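Local coordinates for protein trigger factor (Thermotoga maritima, PDB 2NSA) that probably keeps newly made proteins in an open conformation as a chaperone and isomerises peptidyl-proline bonds, this chain being its C-terminal chaperone domain, at residues A[146-149]-A[150-154]; A[109-112]-A[113-116]; A[65-68]-A[69-73]; A[57-60]-A[61-64]. All blocks are in the same frame, centred on the assembly; numbering follows the deposited sequence.

Contact 1. Residues A[146-149]-A[150-154]. With SO4 (sulfate ion), chain C.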
loop_
_atom_site.group_PDB
_atom_site.type_symbol
_atom_site.label_atom_id
_atom_site.label_comp_id
_atom_site.label_asym_id
_atom_site.label_seq_id
_atom_site.Cartn_x
_atom_site.Cartn_y
_atom_site.Cartn_z
ATOM N N LEU A 146 11.884 -0.759 2.321
ATOM C CA LEU A 146 11.621 -0.519 3.735
ATOM C C LEU A 146 11.213 0.935 3.952
ATOM O O LEU A 146 10.252 1.219 4.666
ATOM C CB LEU A 146 12.865 -0.828 4.567
ATOM C CG LEU A 146 12.662 -0.758 6.080
ATOM C CD1 LEU A 146 11.532 -1.676 6.509
ATOM C CD2 LEU A 146 13.965 -1.146 6.768
ATOM N N ARG A 147 11.961 1.850 3.339
ATOM C CA ARG A 147 11.680 3.275 3.457
ATOM C C ARG A 147 10.242 3.561 3.035
ATOM O O ARG A 147 9.506 4.257 3.734
ATOM C CB ARG A 147 12.642 4.081 2.575
ATOM C CG ARG A 147 12.561 5.589 2.781
ATOM C CD ARG A 147 13.463 6.330 1.797
ATOM N NE ARG A 147 14.877 5.973 1.921
ATOM C CZ ARG A 147 15.683 6.395 2.892
ATOM N NH1 ARG A 147 15.219 7.197 3.843
ATOM N NH2 ARG A 147 16.960 6.026 2.903
ATOM N N TRP A 148 9.838 3.012 1.894
ATOM C CA TRP A 148 8.483 3.229 1.408
ATOM C C TRP A 148 7.450 2.636 2.354
ATOM O O TRP A 148 6.428 3.261 2.636
ATOM C CB TRP A 148 8.302 2.622 0.021
ATOM C CG TRP A 148 6.881 2.690 -0.450
ATOM C CD1 TRP A 148 5.998 1.655 -0.545
ATOM C CD2 TRP A 148 6.183 3.858 -0.893
ATOM N NE1 TRP A 148 4.790 2.101 -1.026
ATOM C CE2 TRP A 148 4.875 3.451 -1.250
ATOM C CE3 TRP A 148 6.534 5.207 -1.027
ATOM C CZ2 TRP A 148 3.915 4.346 -1.732
ATOM C CZ3 TRP A 148 5.579 6.099 -1.508
ATOM C CH2 TRP A 148 4.282 5.660 -1.855
ATOM N N ALA A 149 7.704 1.422 2.837
ATOM C CA ALA A 149 6.767 0.784 3.760
ATOM C C ALA A 149 6.533 1.663 4.980
ATOM O O ALA A 149 5.396 1.840 5.421
ATOM C CB ALA A 149 7.294 -0.570 4.198
ATOM N N ILE A 150 7.616 2.201 5.534
ATOM C CA ILE A 150 7.508 3.064 6.706
ATOM C C ILE A 150 6.758 4.355 6.386
ATOM O O ILE A 150 5.861 4.761 7.131
ATOM C CB ILE A 150 8.897 3.421 7.269
ATOM C CG1 ILE A 150 9.617 2.142 7.723
ATOM C CG2 ILE A 150 8.742 4.398 8.434
ATOM C CD1 ILE A 150 11.085 2.363 8.063
ATOM N N LEU A 151 7.119 4.989 5.272
ATOM C CA LEU A 151 6.491 6.240 4.853
ATOM C C LEU A 151 4.990 6.074 4.647
ATOM O O LEU A 151 4.192 6.883 5.125
ATOM C CB LEU A 151 7.129 6.739 3.551
ATOM C CG LEU A 151 6.680 8.110 3.057
ATOM C CD1 LEU A 151 7.342 9.184 3.932
ATOM C CD2 LEU A 151 7.102 8.309 1.611
ATOM N N LYS A 152 4.616 5.028 3.919
ATOM C CA LYS A 152 3.222 4.732 3.632
ATOM C C LYS A 152 2.436 4.509 4.917
ATOM O O LYS A 152 1.328 5.030 5.066
ATOM C CB LYS A 152 3.151 3.493 2.738
ATOM C CG LYS A 152 1.762 2.989 2.440
ATOM C CD LYS A 152 1.854 1.845 1.440
ATOM C CE LYS A 152 0.500 1.324 1.045
ATOM N NZ LYS A 152 0.654 0.119 0.179
ATOM N N ARG A 153 3.007 3.753 5.851
ATOM C CA ARG A 153 2.323 3.502 7.115
ATOM C C ARG A 153 2.097 4.802 7.878
ATOM O O ARG A 153 1.025 5.013 8.446
ATOM C CB ARG A 153 3.115 2.525 7.996
ATOM C CG ARG A 153 2.438 2.231 9.334
ATOM C CD ARG A 153 1.005 1.725 9.150
ATOM N NE ARG A 153 0.932 0.350 8.661
ATOM C CZ ARG A 153 1.273 -0.722 9.372
ATOM N NH1 ARG A 153 1.718 -0.588 10.615
ATOM N NH2 ARG A 153 1.155 -1.934 8.841
ATOM N N LYS A 154 3.093 5.679 7.883
ATOM C CA LYS A 154 2.952 6.941 8.595
ATOM C C LYS A 154 1.887 7.826 7.956
ATOM O O LYS A 154 1.088 8.444 8.655
ATOM C CB LYS A 154 4.304 7.656 8.661
ATOM C CG LYS A 154 5.281 6.905 9.557
ATOM C CD LYS A 154 6.731 7.240 9.287
ATOM C CE LYS A 154 7.032 8.681 9.590
ATOM N NZ LYS A 154 8.500 8.926 9.586
HETATM S S SO4 C . 19.735 5.950 -0.608
HETATM O O1 SO4 C . 20.551 7.049 -0.055
HETATM O O2 SO4 C . 19.020 5.270 0.492
HETATM O O3 SO4 C . 20.610 4.986 -1.301
HETATM O O4 SO4 C . 18.755 6.499 -1.568
HETATM O O HOH W 1 2.477 0.625 -2.120
#

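Contact 2. Residues A[109-112]-A[113-116]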
loop_
_atom_site.group_PDB
_atom_site.type_symbol
_atom_site.label_atom_id
_atom_site.label_comp_id
_atom_site.label_asym_id
_atom_site.label_seq_id
_atom_site.Cartn_x
_atom_site.Cartn_y
_atom_site.Cartn_z
ATOM N N VAL A 109 11.486 9.669 6.067
ATOM C CA VAL A 109 12.013 8.535 6.824
ATOM C C VAL A 109 13.524 8.683 6.992
ATOM O O VAL A 109 14.230 8.948 6.022
ATOM C CB VAL A 109 11.731 7.187 6.108
ATOM C CG1 VAL A 109 12.286 6.029 6.934
ATOM C CG2 VAL A 109 10.235 7.007 5.896
ATOM N N ASN A 110 14.025 8.524 8.214
ATOM C CA ASN A 110 15.468 8.635 8.433
ATOM C C ASN A 110 16.111 7.271 8.690
ATOM O O ASN A 110 15.421 6.255 8.761
ATOM C CB ASN A 110 15.776 9.601 9.590
ATOM C CG ASN A 110 15.095 9.206 10.886
ATOM O OD1 ASN A 110 15.133 8.049 11.289
ATOM N ND2 ASN A 110 14.480 10.176 11.551
ATOM N N ASP A 111 17.436 7.250 8.823
ATOM C CA ASP A 111 18.163 6.003 9.048
ATOM C C ASP A 111 17.806 5.358 10.374
ATOM O O ASP A 111 17.812 4.135 10.507
ATOM C CB ASP A 111 19.673 6.244 8.992
ATOM C CG ASP A 111 20.130 6.720 7.634
ATOM O OD1 ASP A 111 19.642 6.169 6.625
ATOM O OD2 ASP A 111 20.982 7.634 7.575
ATOM N N GLU A 112 17.497 6.194 11.354
ATOM C CA GLU A 112 17.130 5.718 12.674
ATOM C C GLU A 112 15.858 4.881 12.545
ATOM O O GLU A 112 15.738 3.806 13.136
ATOM C CB GLU A 112 16.899 6.918 13.593
ATOM C CG GLU A 112 16.978 6.610 15.070
ATOM C CD GLU A 112 15.873 5.694 15.531
ATOM O OE1 GLU A 112 14.690 6.080 15.396
ATOM O OE2 GLU A 112 16.186 4.589 16.026
ATOM N N GLU A 113 14.912 5.374 11.754
ATOM C CA GLU A 113 13.656 4.668 11.550
ATOM C C GLU A 113 13.866 3.393 10.746
ATOM O O GLU A 113 13.232 2.377 11.014
ATOM C CB GLU A 113 12.652 5.576 10.841
ATOM C CG GLU A 113 12.208 6.748 11.689
ATOM C CD GLU A 113 11.269 7.664 10.953
ATOM O OE1 GLU A 113 11.724 8.335 10.004
ATOM O OE2 GLU A 113 10.073 7.708 11.316
ATOM N N LEU A 114 14.757 3.455 9.760
ATOM C CA LEU A 114 15.060 2.294 8.936
ATOM C C LEU A 114 15.684 1.217 9.815
ATOM O O LEU A 114 15.336 0.041 9.725
ATOM C CB LEU A 114 16.032 2.670 7.813
ATOM C CG LEU A 114 15.489 3.507 6.653
ATOM C CD1 LEU A 114 16.631 3.910 5.723
ATOM C CD2 LEU A 114 14.449 2.691 5.888
ATOM N N GLU A 115 16.611 1.632 10.670
ATOM C CA GLU A 115 17.285 0.706 11.567
ATOM C C GLU A 115 16.309 0.034 12.524
ATOM O O GLU A 115 16.375 -1.176 12.728
ATOM C CB GLU A 115 18.366 1.444 12.354
ATOM C CG GLU A 115 19.615 1.728 11.547
ATOM C CD GLU A 115 20.541 2.692 12.248
ATOM O OE1 GLU A 115 20.649 2.609 13.490
ATOM O OE2 GLU A 115 21.166 3.527 11.561
ATOM N N LYS A 116 15.407 0.817 13.109
ATOM C CA LYS A 116 14.414 0.276 14.036
ATOM C C LYS A 116 13.512 -0.743 13.353
ATOM O O LYS A 116 13.207 -1.798 13.912
ATOM C CB LYS A 116 13.536 1.390 14.613
ATOM C CG LYS A 116 14.185 2.237 15.696
ATOM C CD LYS A 116 13.146 3.167 16.323
ATOM C CE LYS A 116 13.706 3.957 17.495
ATOM N NZ LYS A 116 12.661 4.818 18.122
#

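Contact 3. Residues A[65-68]-A[69-73]. With SO4 (sulfate ion), chain B.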
loop_
_atom_site.group_PDB
_atom_site.type_symbol
_atom_site.label_atom_id
_atom_site.label_comp_id
_atom_site.label_asym_id
_atom_site.label_seq_id
_atom_site.Cartn_x
_atom_site.Cartn_y
_atom_site.Cartn_z
ATOM N N GLY A 65 4.938 -20.150 -8.896
ATOM C CA GLY A 65 4.131 -21.352 -8.998
ATOM C C GLY A 65 2.723 -21.146 -8.473
ATOM O O GLY A 65 2.109 -22.063 -7.928
ATOM N N ARG A 66 2.197 -19.941 -8.649
ATOM C CA ARG A 66 0.862 -19.631 -8.165
ATOM C C ARG A 66 -0.064 -19.155 -9.271
ATOM O O ARG A 66 -1.255 -18.938 -9.041
ATOM C CB ARG A 66 0.951 -18.560 -7.076
ATOM C CG ARG A 66 1.994 -18.866 -6.018
ATOM C CD ARG A 66 1.866 -17.954 -4.817
ATOM N NE ARG A 66 2.075 -16.549 -5.147
ATOM C CZ ARG A 66 1.133 -15.614 -5.061
ATOM N NH1 ARG A 66 -0.089 -15.935 -4.659
ATOM N NH2 ARG A 66 1.416 -14.356 -5.368
ATOM N N TYR A 67 0.475 -19.003 -10.475
ATOM C CA TYR A 67 -0.324 -18.522 -11.592
ATOM C C TYR A 67 -1.543 -19.368 -11.937
ATOM O O TYR A 67 -2.666 -18.877 -11.879
ATOM C CB TYR A 67 0.540 -18.360 -12.851
ATOM C CG TYR A 67 -0.241 -17.823 -14.033
ATOM C CD1 TYR A 67 -0.810 -16.549 -13.997
ATOM C CD2 TYR A 67 -0.454 -18.607 -15.164
ATOM C CE1 TYR A 67 -1.579 -16.070 -15.063
ATOM C CE2 TYR A 67 -1.221 -18.140 -16.234
ATOM C CZ TYR A 67 -1.780 -16.873 -16.174
ATOM O OH TYR A 67 -2.554 -16.416 -17.223
ATOM N N GLU A 68 -1.339 -20.635 -12.284
ATOM C CA GLU A 68 -2.475 -21.461 -12.675
ATOM C C GLU A 68 -3.583 -21.541 -11.629
ATOM O O GLU A 68 -4.764 -21.493 -11.970
ATOM C CB GLU A 68 -2.014 -22.865 -13.070
ATOM C CG GLU A 68 -3.057 -23.612 -13.871
ATOM C CD GLU A 68 -2.517 -24.876 -14.497
ATOM O OE1 GLU A 68 -1.722 -24.776 -15.456
ATOM O OE2 GLU A 68 -2.887 -25.965 -14.022
ATOM N N GLN A 69 -3.215 -21.660 -10.358
ATOM C CA GLN A 69 -4.216 -21.721 -9.298
ATOM C C GLN A 69 -5.069 -20.457 -9.316
ATOM O O GLN A 69 -6.291 -20.513 -9.162
ATOM C CB GLN A 69 -3.534 -21.868 -7.938
ATOM C CG GLN A 69 -2.916 -23.238 -7.701
ATOM C CD GLN A 69 -1.977 -23.257 -6.510
ATOM O OE1 GLN A 69 -0.909 -22.645 -6.540
ATOM N NE2 GLN A 69 -2.374 -23.956 -5.452
ATOM N N ILE A 70 -4.417 -19.317 -9.524
ATOM C CA ILE A 70 -5.102 -18.037 -9.558
ATOM C C ILE A 70 -5.927 -17.820 -10.826
ATOM O O ILE A 70 -7.111 -17.491 -10.752
ATOM C CB ILE A 70 -4.097 -16.870 -9.418
ATOM C CG1 ILE A 70 -3.370 -16.972 -8.075
ATOM C CG2 ILE A 70 -4.827 -15.530 -9.523
ATOM C CD1 ILE A 70 -2.279 -15.937 -7.883
ATOM N N VAL A 71 -5.316 -18.003 -11.991
ATOM C CA VAL A 71 -6.055 -17.778 -13.228
ATOM C C VAL A 71 -7.219 -18.751 -13.377
ATOM O O VAL A 71 -8.252 -18.405 -13.952
ATOM C CB VAL A 71 -5.135 -17.867 -14.467
ATOM C CG1 VAL A 71 -4.781 -19.324 -14.774
ATOM C CG2 VAL A 71 -5.821 -17.203 -15.652
ATOM N N SER A 72 -7.056 -19.957 -12.842
ATOM C CA SER A 72 -8.105 -20.974 -12.913
ATOM C C SER A 72 -9.395 -20.542 -12.216
ATOM O O SER A 72 -10.483 -20.992 -12.582
ATOM C CB SER A 72 -7.618 -22.287 -12.293
ATOM O OG SER A 72 -6.594 -22.866 -13.078
ATOM N N SER A 73 -9.275 -19.673 -11.216
ATOM C CA SER A 73 -10.444 -19.205 -10.480
ATOM C C SER A 73 -11.255 -18.208 -11.300
ATOM O O SER A 73 -12.392 -17.885 -10.955
ATOM C CB SER A 73 -10.027 -18.567 -9.148
ATOM O OG SER A 73 -9.395 -17.314 -9.338
HETATM S S SO4 B . 2.438 -21.952 -12.208
HETATM O O1 SO4 B . 2.661 -20.631 -11.589
HETATM O O2 SO4 B . 1.020 -22.085 -12.583
HETATM O O3 SO4 B . 2.798 -23.020 -11.253
HETATM O O4 SO4 B . 3.285 -22.076 -13.411
#

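Contact 4. Residues A[57-60]-A[61-64]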
loop_
_atom_site.group_PDB
_atom_site.type_symbol
_atom_site.label_atom_id
_atom_site.label_comp_id
_atom_site.label_asym_id
_atom_site.label_seq_id
_atom_site.Cartn_x
_atom_site.Cartn_y
_atom_site.Cartn_z
ATOM N N ALA A 57 3.735 -9.135 -13.939
ATOM C CA ALA A 57 3.097 -9.637 -12.722
ATOM C C ALA A 57 2.777 -11.117 -12.907
ATOM O O ALA A 57 2.957 -11.926 -11.994
ATOM C CB ALA A 57 1.817 -8.864 -12.438
ATOM N N ILE A 58 2.303 -11.459 -14.102
ATOM C CA ILE A 58 1.966 -12.841 -14.413
ATOM C C ILE A 58 3.232 -13.692 -14.467
ATOM O O ILE A 58 3.244 -14.821 -13.980
ATOM C CB ILE A 58 1.196 -12.932 -15.741
ATOM C CG1 ILE A 58 -0.238 -12.442 -15.527
ATOM C CG2 ILE A 58 1.213 -14.367 -16.268
ATOM C CD1 ILE A 58 -1.063 -12.322 -16.801
ATOM N N ASN A 59 4.298 -13.154 -15.049
ATOM C CA ASN A 59 5.543 -13.910 -15.119
ATOM C C ASN A 59 6.061 -14.183 -13.719
ATOM O O ASN A 59 6.643 -15.238 -13.460
ATOM C CB ASN A 59 6.602 -13.163 -15.930
ATOM C CG ASN A 59 6.377 -13.282 -17.418
ATOM O OD1 ASN A 59 5.992 -14.341 -17.911
ATOM N ND2 ASN A 59 6.628 -12.202 -18.146
ATOM N N ARG A 60 5.841 -13.235 -12.811
ATOM C CA ARG A 60 6.282 -13.401 -11.430
ATOM C C ARG A 60 5.454 -14.496 -10.769
ATOM O O ARG A 60 5.993 -15.339 -10.054
ATOM C CB ARG A 60 6.136 -12.081 -10.659
ATOM C CG ARG A 60 6.254 -12.226 -9.144
ATOM C CD ARG A 60 6.345 -10.877 -8.436
ATOM N NE ARG A 60 5.507 -9.857 -9.064
ATOM C CZ ARG A 60 5.972 -8.900 -9.863
ATOM N NH1 ARG A 60 7.269 -8.829 -10.128
ATOM N NH2 ARG A 60 5.141 -8.017 -10.401
ATOM N N LEU A 61 4.147 -14.485 -11.017
ATOM C CA LEU A 61 3.255 -15.491 -10.450
ATOM C C LEU A 61 3.643 -16.876 -10.952
ATOM O O LEU A 61 3.537 -17.865 -10.221
ATOM C CB LEU A 61 1.803 -15.196 -10.833
ATOM C CG LEU A 61 1.181 -13.945 -10.206
ATOM C CD1 LEU A 61 -0.199 -13.718 -10.781
ATOM C CD2 LEU A 61 1.108 -14.114 -8.692
ATOM N N LYS A 62 4.087 -16.938 -12.204
ATOM C CA LYS A 62 4.501 -18.201 -12.808
ATOM C C LYS A 62 5.804 -18.699 -12.196
ATOM O O LYS A 62 6.044 -19.906 -12.130
ATOM C CB LYS A 62 4.660 -18.045 -14.322
ATOM C CG LYS A 62 3.342 -17.927 -15.063
ATOM C CD LYS A 62 3.552 -17.795 -16.562
ATOM C CE LYS A 62 2.223 -17.817 -17.299
ATOM N NZ LYS A 62 2.386 -17.491 -18.736
ATOM N N ARG A 63 6.646 -17.770 -11.756
ATOM C CA ARG A 63 7.911 -18.143 -11.134
ATOM C C ARG A 63 7.650 -18.624 -9.712
ATOM O O ARG A 63 8.384 -19.461 -9.184
ATOM C CB ARG A 63 8.880 -16.955 -11.103
ATOM C CG ARG A 63 9.470 -16.569 -12.455
ATOM C CD ARG A 63 10.670 -15.645 -12.274
ATOM N NE ARG A 63 10.310 -14.371 -11.652
ATOM C CZ ARG A 63 9.786 -13.340 -12.307
ATOM N NH1 ARG A 63 9.559 -13.421 -13.612
ATOM N NH2 ARG A 63 9.485 -12.226 -11.655
ATOM N N GLU A 64 6.599 -18.091 -9.094
ATOM C CA GLU A 64 6.240 -18.464 -7.730
ATOM C C GLU A 64 5.404 -19.741 -7.719
ATOM O O GLU A 64 5.187 -20.344 -6.668
ATOM C CB GLU A 64 5.457 -17.333 -7.059
ATOM C CG GLU A 64 6.133 -15.971 -7.153
ATOM C CD GLU A 64 5.374 -14.878 -6.417
ATOM O OE1 GLU A 64 4.127 -14.866 -6.480
ATOM O OE2 GLU A 64 6.032 -14.022 -5.787
HETATM O O HOH W 2 3.825 -15.005 -18.830
#

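Contact 1. Residues A[146-149]-A[150-154]
W148 and K152 both carry CG anti to the backbone N (chi1 174° and 175°), and this shared torsion sends the indole and the lysine chain out from successive turns of helix 140-160 so that they meet. The CB of K152 lies over one face of the indole, displaced toward its rim, while its CD passes 3.8 Å from W148 NE1. Extended all the way beyond CG, the lysine then carries its ammonium to a water that accepts at 3.0 Å from K152 NZ and also from the indole N-H, in the plane of the ring at its edge; the water thus joins two donors that cannot bond to each other. On the ring's benzo side, L151 CD2 stands 4.1 Å from W148 CE3. On another side of the helix, L146 CG meets I150 CD1 at 4.0 Å. The backbone bonds are regular i to i+4 links, K152 N to W148 O being 2.8 Å. R147, bent at chi3, offers NH2 to O2 of a sulfate ion at 3.3 Å. Within the all-helical C-terminal domain, W148, L151 and K152 pack on helix 77-105, whereas L146, R147 and I150 touch helix 111-125.

Contact 2. Residues A[109-112]-A[113-116]
V109 and N110 approach in extended backbone conformations before the chain turns at D111 into helix 111-125, whose opening turn takes its first regular bond from L114 N to N110 O at 3.0 Å. N110 and E113 form a capping box at this N-terminus. N110 carries CG between its backbone N and carbonyl carbon (chi1 57°), which turns OD1 forward over the opening turn to accept from E113 N at 2.7 Å, almost in line with the amide C=O. In return E113, extended beyond CG, reaches back so that the anti lone pair of OE1 receives N110 N at 2.9 Å. The two side chains cross at about a right angle, their amide and carboxylate planes turned 49° apart. The other oxygen, OE2, is engaged by K154 of helix 140-160 in a salt bridge, so one carboxylate both closes the cap and ties two helices together. Replacing E113 by an alanine would probably leave N110 N without its acceptor in the box and K154 without its anionic mate. On the buried side, V109 CG1 packs against L114 CG at 4.1 Å, and both residues also touch R147. Farther along the exposed side, E112, bent at chi2, curls its carboxylate against the aliphatic chain of K116, with a long salt bridge of 3.6 Å between E112 OE1 and K116 NZ.

Contact 3. Residues A[65-68]-A[69-73]
S72 and E68 are joined twice: the carbonyl oxygen E68 O accepts from S72 N at 2.9 Å and from S72 OG at 2.5 Å, an unusually short distance. The two donors come from opposite faces of the carbonyl plane, the hydroxyl standing 36° out of it. At the N-terminus of helix 67-72, where the helix dipole would probably favour an anion, a sulfate ion takes up two amides, Y67 N bonding to its O1 at 2.9 Å and E68 N to its O2 at 2.8 Å. R66 holds the N-cap position, its guanidinium turning to E64 in a salt bridge, and G65, with positive phi, is the first residue to leave helical geometry after helix 47-64. Y67 has CG anti to the backbone N (chi1 -178°), which lays the ring alongside the next turn, and V71 CB sits over one face, 4.2 Å from the centroid, in a CH-pi contact. Y67 also packs on I58 and K62 of helix 47-64 and on F80 of helix 77-105. Replacing Y67 by an alanine would probably strip V71 of this aromatic cover and open a gap toward I58 and F80. V71 CG2 reaches Y67 OH at 3.7 Å.

Contact 4. Residues A[57-60]-A[61-64]
R60 and E64 lie side by side and point the same way, and the carboxylate lies against the aliphatic part of R60, E64 OE2 3.8 Å from R60 CG, with the guanidinium and carboxylate planes turned 73° apart. The charged ends stay separated, and E64 OE1 instead pairs with R66 beyond the segment. R63 approaches differently. Bent at chi3 (-63°), it folds its guanidinium flat back over the preceding turn, with R60 CA 3.4 Å above the plane and toward its rim; R63 NH2 is also 3.5 Å from R60 CB. This brings the like charges R60 NH1 and R63 NH2 to 4.3 Å, an approach that probably costs some electrostatic energy. The residues form the last turns of helix 47-64, where the bond from R63 N to N59 O is already bent at 135° and R63 N also makes a weak one to R60 O. I58 and K62 are the second side-by-side pair, with I58 CG2 against K62 CE at 3.7 Å. The lysine chain, extended beyond CG, carries its ammonium to a water that accepts from K62 NZ at 2.9 Å. Inward, I58 and L61 pack onto helix 77-105 and onto Y67 of helix 67-72.

How the contacts relate
All four contacts are local pairings along helices of one C-terminal domain, and they fall into two groups. Contacts 1 and 2 touch, with centres about 10 Å apart: the salt bridge of K154 NZ to E113 OE2 (2.6 Å) links helices 140-160 and 111-125, and R147 adds packing against the loop residue V109. Contacts 3 and 4 also meet at about 10 Å between centres, where helix 47-64 gives way to helix 67-72. Contacts 1 and 2 are partly buried, whereas 3 and 4 lie at the surface. Chemistry follows position: aromatic and aliphatic packing mid-helix in contact 1, a capping box in contact 2, an anion on a short helix's first amides in contact 3, and long charged chains on a helix end in contact 4.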